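Local coordinates for catalytic domain of the nuclear inclusion protein A (nia) (Tobacco etch virus, PDB 1LVM) that probably cleaves the viral polyprotein at specific sites, as a chymotrypsin-type cysteine protease of peptidase family C4, at residues C138-S143 with K149-T154; P162-S165 with F170-G173. The protein carries 1 engineered substitution. All coordinates share one frame; numbering follows the deposited sequence.

Contact 1: C138-S143 with K149-T154; sequences CTFPSS and KHWIQT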
ATOM      1  N   CYS A 138      11.120  -1.135 -14.199  1.00 17.73           N
ATOM      2  CA  CYS A 138       9.999  -1.363 -15.120  1.00 15.14           C
ATOM      3  C   CYS A 138       9.110  -2.434 -14.385  1.00 15.72           C
ATOM      4  O   CYS A 138       9.501  -2.986 -13.354  1.00 23.47           O
ATOM      5  CB  CYS A 138      10.469  -1.882 -16.489  1.00 35.34           C
ATOM      6  SG  CYS A 138      11.312  -0.593 -17.489  1.00 44.09           S
ATOM      7  N   THR A 139       7.931  -2.700 -14.911  1.00 19.21           N
ATOM      8  CA  THR A 139       7.005  -3.627 -14.266  1.00 17.44           C
ATOM      9  C   THR A 139       6.217  -4.416 -15.257  1.00 16.32           C
ATOM     10  O   THR A 139       5.955  -3.931 -16.377  1.00 17.31           O
ATOM     11  CB  THR A 139       6.044  -2.819 -13.299  1.00 15.90           C
ATOM     12  OG1 THR A 139       5.275  -3.719 -12.503  1.00 16.06           O
ATOM     13  CG2 THR A 139       5.115  -1.876 -14.067  1.00 15.98           C
ATOM     14  N   PHE A 140       5.860  -5.646 -14.847  1.00 17.37           N
ATOM     15  CA  PHE A 140       5.070  -6.563 -15.637  1.00 13.97           C
ATOM     16  C   PHE A 140       4.107  -7.350 -14.802  1.00 14.77           C
ATOM     17  O   PHE A 140       4.390  -7.622 -13.635  1.00 20.23           O
ATOM     18  CB  PHE A 140       5.973  -7.581 -16.367  1.00 19.10           C
ATOM     19  CG  PHE A 140       7.017  -6.961 -17.202  1.00 24.62           C
ATOM     20  CD1 PHE A 140       8.218  -6.538 -16.612  1.00 21.71           C
ATOM     21  CD2 PHE A 140       6.843  -6.850 -18.597  1.00 24.96           C
ATOM     22  CE1 PHE A 140       9.237  -6.024 -17.395  1.00 28.95           C
ATOM     23  CE2 PHE A 140       7.867  -6.329 -19.409  1.00 24.83           C
ATOM     24  CZ  PHE A 140       9.065  -5.919 -18.794  1.00 27.30           C
ATOM     25  N   PRO A 141       2.945  -7.749 -15.386  1.00 15.42           N
ATOM     26  CA  PRO A 141       2.032  -8.535 -14.546  1.00 14.99           C
ATOM     27  C   PRO A 141       2.562  -9.936 -14.327  1.00 22.50           C
ATOM     28  O   PRO A 141       3.173 -10.535 -15.227  1.00 22.52           O
ATOM     29  CB  PRO A 141       0.772  -8.612 -15.361  1.00 17.56           C
ATOM     30  CG  PRO A 141       1.309  -8.629 -16.765  1.00 26.54           C
ATOM     31  CD  PRO A 141       2.365  -7.544 -16.717  1.00 18.61           C
ATOM     32  N   SER A 142       2.316 -10.459 -13.147  1.00 18.81           N
ATOM     33  CA  SER A 142       2.652 -11.854 -12.858  1.00 22.67           C
ATOM     34  C   SER A 142       1.262 -12.553 -12.946  1.00 35.60           C
ATOM     35  O   SER A 142       0.390 -12.278 -12.125  1.00 62.52           O
ATOM     36  CB  SER A 142       3.212 -12.010 -11.459  1.00 21.10           C
ATOM     37  OG  SER A 142       3.382 -13.400 -11.216  1.00 26.10           O
ATOM     38  N   SER A 143       1.043 -13.417 -13.938  1.00 58.61           N
ATOM     39  CA  SER A 143      -0.261 -14.105 -14.133  1.00 39.90           C
ATOM     40  C   SER A 143      -1.367 -13.219 -14.647  1.00 66.32           C
ATOM     41  O   SER A 143      -1.225 -12.485 -15.626  1.00 73.73           O
ATOM     42  CB  SER A 143      -0.824 -14.715 -12.847  1.00 38.24           C
ATOM     43  OG  SER A 143      -0.018 -15.763 -12.313  1.00 69.09           O
ATOM     44  N   LYS A 149       5.197  -7.604 -10.971  1.00 14.85           N
ATOM     45  CA  LYS A 149       6.591  -7.690 -10.574  1.00 13.73           C
ATOM     46  C   LYS A 149       7.264  -6.327 -10.572  1.00 13.68           C
ATOM     47  O   LYS A 149       6.987  -5.474 -11.425  1.00 16.44           O
ATOM     48  CB  LYS A 149       7.368  -8.563 -11.614  1.00 18.68           C
ATOM     49  CG  LYS A 149       6.833 -10.030 -11.846  1.00 31.60           C
ATOM     50  CD  LYS A 149       7.720 -10.835 -12.958  1.00 24.98           C
ATOM     51  CE  LYS A 149       7.221 -12.250 -13.376  1.00 87.94           C
ATOM     52  NZ  LYS A 149       7.999 -12.862 -14.581  1.00 33.92           N
ATOM     53  N   HIS A 150       8.205  -6.151  -9.649  1.00 17.95           N
ATOM     54  CA  HIS A 150       8.970  -4.931  -9.658  1.00 21.46           C
ATOM     55  C   HIS A 150      10.335  -5.309  -9.133  1.00 16.83           C
ATOM     56  O   HIS A 150      10.472  -6.348  -8.475  1.00 15.04           O
ATOM     57  CB  HIS A 150       8.276  -3.782  -8.852  1.00 17.39           C
ATOM     58  CG  HIS A 150       8.502  -3.823  -7.370  1.00 15.78           C
ATOM     59  ND1 HIS A 150       7.514  -4.209  -6.474  1.00 22.05           N
ATOM     60  CD2 HIS A 150       9.597  -3.523  -6.628  1.00 10.51           C
ATOM     61  CE1 HIS A 150       8.002  -4.146  -5.240  1.00 13.03           C
ATOM     62  NE2 HIS A 150       9.266  -3.732  -5.308  1.00 18.46           N
ATOM     63  N   TRP A 151      11.370  -4.509  -9.487  1.00 18.01           N
ATOM     64  CA  TRP A 151      12.720  -4.801  -9.032  1.00 14.62           C
ATOM     65  C   TRP A 151      13.331  -3.713  -8.142  1.00 20.41           C
ATOM     66  O   TRP A 151      14.510  -3.382  -8.240  1.00 23.75           O
ATOM     67  CB  TRP A 151      13.605  -5.099 -10.270  1.00 25.32           C
ATOM     68  CG  TRP A 151      13.191  -6.373 -10.938  1.00 25.84           C
ATOM     69  CD1 TRP A 151      13.709  -7.609 -10.710  1.00 46.57           C
ATOM     70  CD2 TRP A 151      12.131  -6.561 -11.919  1.00 26.98           C
ATOM     71  NE1 TRP A 151      13.049  -8.553 -11.475  1.00 34.64           N
ATOM     72  CE2 TRP A 151      12.088  -7.939 -12.227  1.00 31.69           C
ATOM     73  CE3 TRP A 151      11.233  -5.712 -12.547  1.00 27.64           C
ATOM     74  CZ2 TRP A 151      11.192  -8.476 -13.136  1.00 31.49           C
ATOM     75  CZ3 TRP A 151      10.327  -6.256 -13.465  1.00 26.06           C
ATOM     76  CH2 TRP A 151      10.319  -7.621 -13.745  1.00 23.45           C
ATOM     77  N   ILE A 152      12.515  -3.142  -7.263  1.00 18.05           N
ATOM     78  CA  ILE A 152      13.023  -2.161  -6.302  1.00 15.80           C
ATOM     79  C   ILE A 152      13.354  -2.804  -4.968  1.00 23.63           C
ATOM     80  O   ILE A 152      12.510  -3.475  -4.398  1.00 19.91           O
ATOM     81  CB  ILE A 152      11.982  -1.061  -6.098  1.00 15.82           C
ATOM     82  CG1 ILE A 152      11.734  -0.418  -7.467  1.00 15.70           C
ATOM     83  CG2 ILE A 152      12.453  -0.069  -4.995  1.00 18.30           C
ATOM     84  CD1 ILE A 152      10.450   0.488  -7.580  1.00 13.76           C
ATOM     85  N   GLN A 153      14.560  -2.575  -4.438  1.00 16.97           N
ATOM     86  CA  GLN A 153      14.937  -3.190  -3.158  1.00 18.68           C
ATOM     87  C   GLN A 153      14.015  -2.676  -2.066  1.00 28.54           C
ATOM     88  O   GLN A 153      13.843  -1.494  -1.918  1.00 27.82           O
ATOM     89  CB  GLN A 153      16.359  -2.808  -2.799  1.00 29.58           C
ATOM     90  CG  GLN A 153      17.368  -3.815  -3.108  1.00 67.97           C
ATOM     91  CD  GLN A 153      18.461  -3.715  -2.105  1.00 93.94           C
ATOM     92  OE1 GLN A 153      19.010  -2.636  -1.903  1.00 41.92           O
ATOM     93  NE2 GLN A 153      18.775  -4.823  -1.441  1.00 72.70           N
ATOM     94  N   THR A 154      13.391  -3.566  -1.322  1.00 24.14           N
ATOM     95  CA  THR A 154      12.489  -3.115  -0.286  1.00 21.42           C
ATOM     96  C   THR A 154      12.925  -3.823   0.990  1.00 34.88           C
ATOM     97  O   THR A 154      13.385  -4.957   0.935  1.00 37.06           O
ATOM     98  CB  THR A 154      11.066  -3.551  -0.581  1.00 33.27           C
ATOM     99  OG1 THR A 154      11.012  -4.980  -0.509  1.00 57.83           O
ATOM    100  CG2 THR A 154      10.656  -3.151  -1.955  1.00 32.52           C
TER
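The W151 indole turns the edge of its six-membered ring to the 138-143 segment. C138 O lies in the plane of that ring at its edge, 3.3 Å from W151 CE3. The F140 ring meets the same edge, with F140 CD1 3.7 Å from W151 CH2. W151 CZ3 lies in the plane of the F140 ring, at its edge, and the side chains cross at about a right angle. F140 CG lies anti to its carbonyl carbon (chi1 -55°), which carries the ring to the indole. Two hydrogen bonds tie the segments, one between backbones and one from a side chain. K149 N bonds to F140 O at 2.8 Å. T139 OG1 donates to K149 O at 2.7 Å, reaching it from a position tilted off the carbonyl plane. The T139 hydroxyl stands anti to the backbone N (chi1 -171°), which points OG1 at the end of that carbonyl. T139 CA is 3.4 Å from the same K149 O and makes a CA-H...O contact. The K149 chain runs out extended. Its CG passes 4.1 Å from S142 CB, on the turn side of F140. S142 OG is hydrogen-bonded to H222. On the other side of the 149-154 segment, the H150 ring meets the ring of H175, and H150 NE2 makes a weak hydrogen bond to I152 O. Further along, T154 OG1 has a weak hydrogen bond to a polar side chain of the bound peptide, so this segment runs from the hairpin into the substrate site. The arrangement is the open end of a beta hairpin, strands 130-142 and 147-150, in an antiparallel barrel of the chymotrypsin-type fold.

Contact 2: P162-S165 with F170-G173; sequences PLVS and FIVG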
ATOM      1  N   PRO A 162       3.176   2.906  -1.699  1.00 13.44           N
ATOM      2  CA  PRO A 162       2.707   3.026  -3.091  1.00  9.07           C
ATOM      3  C   PRO A 162       3.793   2.889  -4.166  1.00 14.50           C
ATOM      4  O   PRO A 162       4.896   3.372  -3.950  1.00 12.80           O
ATOM      5  CB  PRO A 162       2.112   4.459  -3.165  1.00 10.07           C
ATOM      6  CG  PRO A 162       2.973   5.216  -2.116  1.00 13.75           C
ATOM      7  CD  PRO A 162       3.040   4.187  -0.967  1.00 11.84           C
ATOM      8  N   LEU A 163       3.446   2.235  -5.278  1.00 11.60           N
ATOM      9  CA  LEU A 163       4.320   2.128  -6.452  1.00 10.60           C
ATOM     10  C   LEU A 163       3.713   3.253  -7.271  1.00 16.66           C
ATOM     11  O   LEU A 163       2.499   3.284  -7.429  1.00 15.06           O
ATOM     12  CB  LEU A 163       4.131   0.776  -7.186  1.00  8.86           C
ATOM     13  CG  LEU A 163       5.022  -0.358  -6.641  1.00 14.19           C
ATOM     14  CD1 LEU A 163       6.499   0.160  -6.512  1.00 10.31           C
ATOM     15  CD2 LEU A 163       4.547  -0.744  -5.266  1.00 12.01           C
ATOM     16  N   VAL A 164       4.535   4.193  -7.756  1.00 10.95           N
ATOM     17  CA  VAL A 164       4.080   5.373  -8.495  1.00 14.69           C
ATOM     18  C   VAL A 164       4.720   5.435  -9.892  1.00 13.04           C
ATOM     19  O   VAL A 164       5.925   5.204 -10.036  1.00 17.61           O
ATOM     20  CB  VAL A 164       4.516   6.689  -7.703  1.00 16.97           C
ATOM     21  CG1 VAL A 164       3.849   7.910  -8.333  1.00 14.85           C
ATOM     22  CG2 VAL A 164       4.091   6.595  -6.214  1.00 17.72           C
ATOM     23  N   SER A 165       3.887   5.729 -10.884  1.00 14.17           N
ATOM     24  CA  SER A 165       4.315   5.860 -12.284  1.00 14.95           C
ATOM     25  C   SER A 165       5.152   7.141 -12.424  1.00 18.48           C
ATOM     26  O   SER A 165       4.722   8.226 -11.988  1.00 14.85           O
ATOM     27  CB  SER A 165       3.075   6.061 -13.156  1.00 15.93           C
ATOM     28  OG  SER A 165       3.476   6.449 -14.492  1.00 19.48           O
ATOM     29  N   PHE A 170       0.708   8.862 -11.044  1.00 10.45           N
ATOM     30  CA  PHE A 170      -0.446   8.105 -10.476  1.00 11.94           C
ATOM     31  C   PHE A 170       0.099   6.898  -9.688  1.00 11.91           C
ATOM     32  O   PHE A 170       1.130   6.285 -10.053  1.00 12.16           O
ATOM     33  CB  PHE A 170      -1.325   7.550 -11.562  1.00 10.52           C
ATOM     34  CG  PHE A 170      -2.255   8.559 -12.196  1.00 17.07           C
ATOM     35  CD1 PHE A 170      -1.855   9.879 -12.452  1.00 19.74           C
ATOM     36  CD2 PHE A 170      -3.513   8.163 -12.588  1.00 17.87           C
ATOM     37  CE1 PHE A 170      -2.736  10.798 -13.124  1.00 20.23           C
ATOM     38  CE2 PHE A 170      -4.399   9.066 -13.244  1.00 20.94           C
ATOM     39  CZ  PHE A 170      -3.993  10.387 -13.511  1.00 18.18           C
ATOM     40  N   ILE A 171      -0.641   6.519  -8.656  1.00 14.49           N
ATOM     41  CA  ILE A 171      -0.309   5.343  -7.842  1.00 15.85           C
ATOM     42  C   ILE A 171      -0.937   4.123  -8.575  1.00 18.57           C
ATOM     43  O   ILE A 171      -2.147   4.139  -8.916  1.00 12.54           O
ATOM     44  CB  ILE A 171      -0.926   5.492  -6.466  1.00 10.21           C
ATOM     45  CG1 ILE A 171      -0.152   6.630  -5.749  1.00  7.69           C
ATOM     46  CG2 ILE A 171      -0.677   4.184  -5.573  1.00  9.96           C
ATOM     47  CD1 ILE A 171      -0.940   6.964  -4.378  1.00 13.39           C
ATOM     48  N   VAL A 172      -0.107   3.115  -8.861  1.00 12.03           N
ATOM     49  CA  VAL A 172      -0.581   1.952  -9.603  1.00 14.08           C
ATOM     50  C   VAL A 172      -0.638   0.683  -8.759  1.00 12.59           C
ATOM     51  O   VAL A 172      -1.012  -0.397  -9.270  1.00 13.09           O
ATOM     52  CB  VAL A 172       0.278   1.686 -10.880  1.00 15.65           C
ATOM     53  CG1 VAL A 172       0.219   2.926 -11.831  1.00 15.01           C
ATOM     54  CG2 VAL A 172       1.785   1.301 -10.476  1.00 14.30           C
ATOM     55  N   GLY A 173      -0.228   0.787  -7.507  1.00 12.54           N
ATOM     56  CA  GLY A 173      -0.331  -0.397  -6.631  1.00 17.51           C
ATOM     57  C   GLY A 173       0.357  -0.213  -5.321  1.00 15.16           C
ATOM     58  O   GLY A 173       0.898   0.897  -5.068  1.00 11.99           O
TER
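P162 and I171 pack at the apolar centre of this contact, P162 CB lying 3.7 Å from I171 CG2. The two strands form a beta hairpin in the barrel of the chymotrypsin-type fold. V164 adds its CG2 beside I171 CG1, looser at 4.3 Å. V164 and I171 are a non-hydrogen-bonded antiparallel pair, and I22 of helix 20-23 covers both together with P162. L163 and V172 meet on another side, L163 CB to V172 CG2 at 4.1 Å, and F187 touches both. V172 CG2 sits between the backbone N and the carbonyl carbon (CG1 at chi1 -60°), which brings it against L163 CB. The short segments 162-165 and 171-173 run at 130° to each other. Outward from the side chains, L163 is bonded through both backbone groups, but to successive residues. V172 N gives to L163 O at 3.0 Å, and L163 N gives to G173 O at 2.9 Å. V172 and G173 thus share one partner, the pattern of a beta bulge. At the turn end the edge becomes polar. S165 OG is hydrogen-bonded to E115, and F170 N to D168. There S165 N closes the ladder with a hydrogen bond of 2.9 Å to F170 O.

How the contacts relate
From the N terminus, the chain first reaches contact 1. There it turns back from strand 130-142 into strand 147-150 and closes a four-residue turn, 143-146. It then runs on past residue 154 to strand 162-165. Contact 2 closes a five-residue connection, 166-170, to strand 171-179. The two loops follow in series and neither nests in nor crosses the other. Both hairpins belong to one six-stranded barrel. Strand 185-189 lies between strands 147-150 and 171-179 and joins them, while strand 116-123 borders both 130-142 and 162-165. The contacts also meet directly: I152 CD1 packs 4.1 Å from L163 CD1, and their centres are about 12 Å apart.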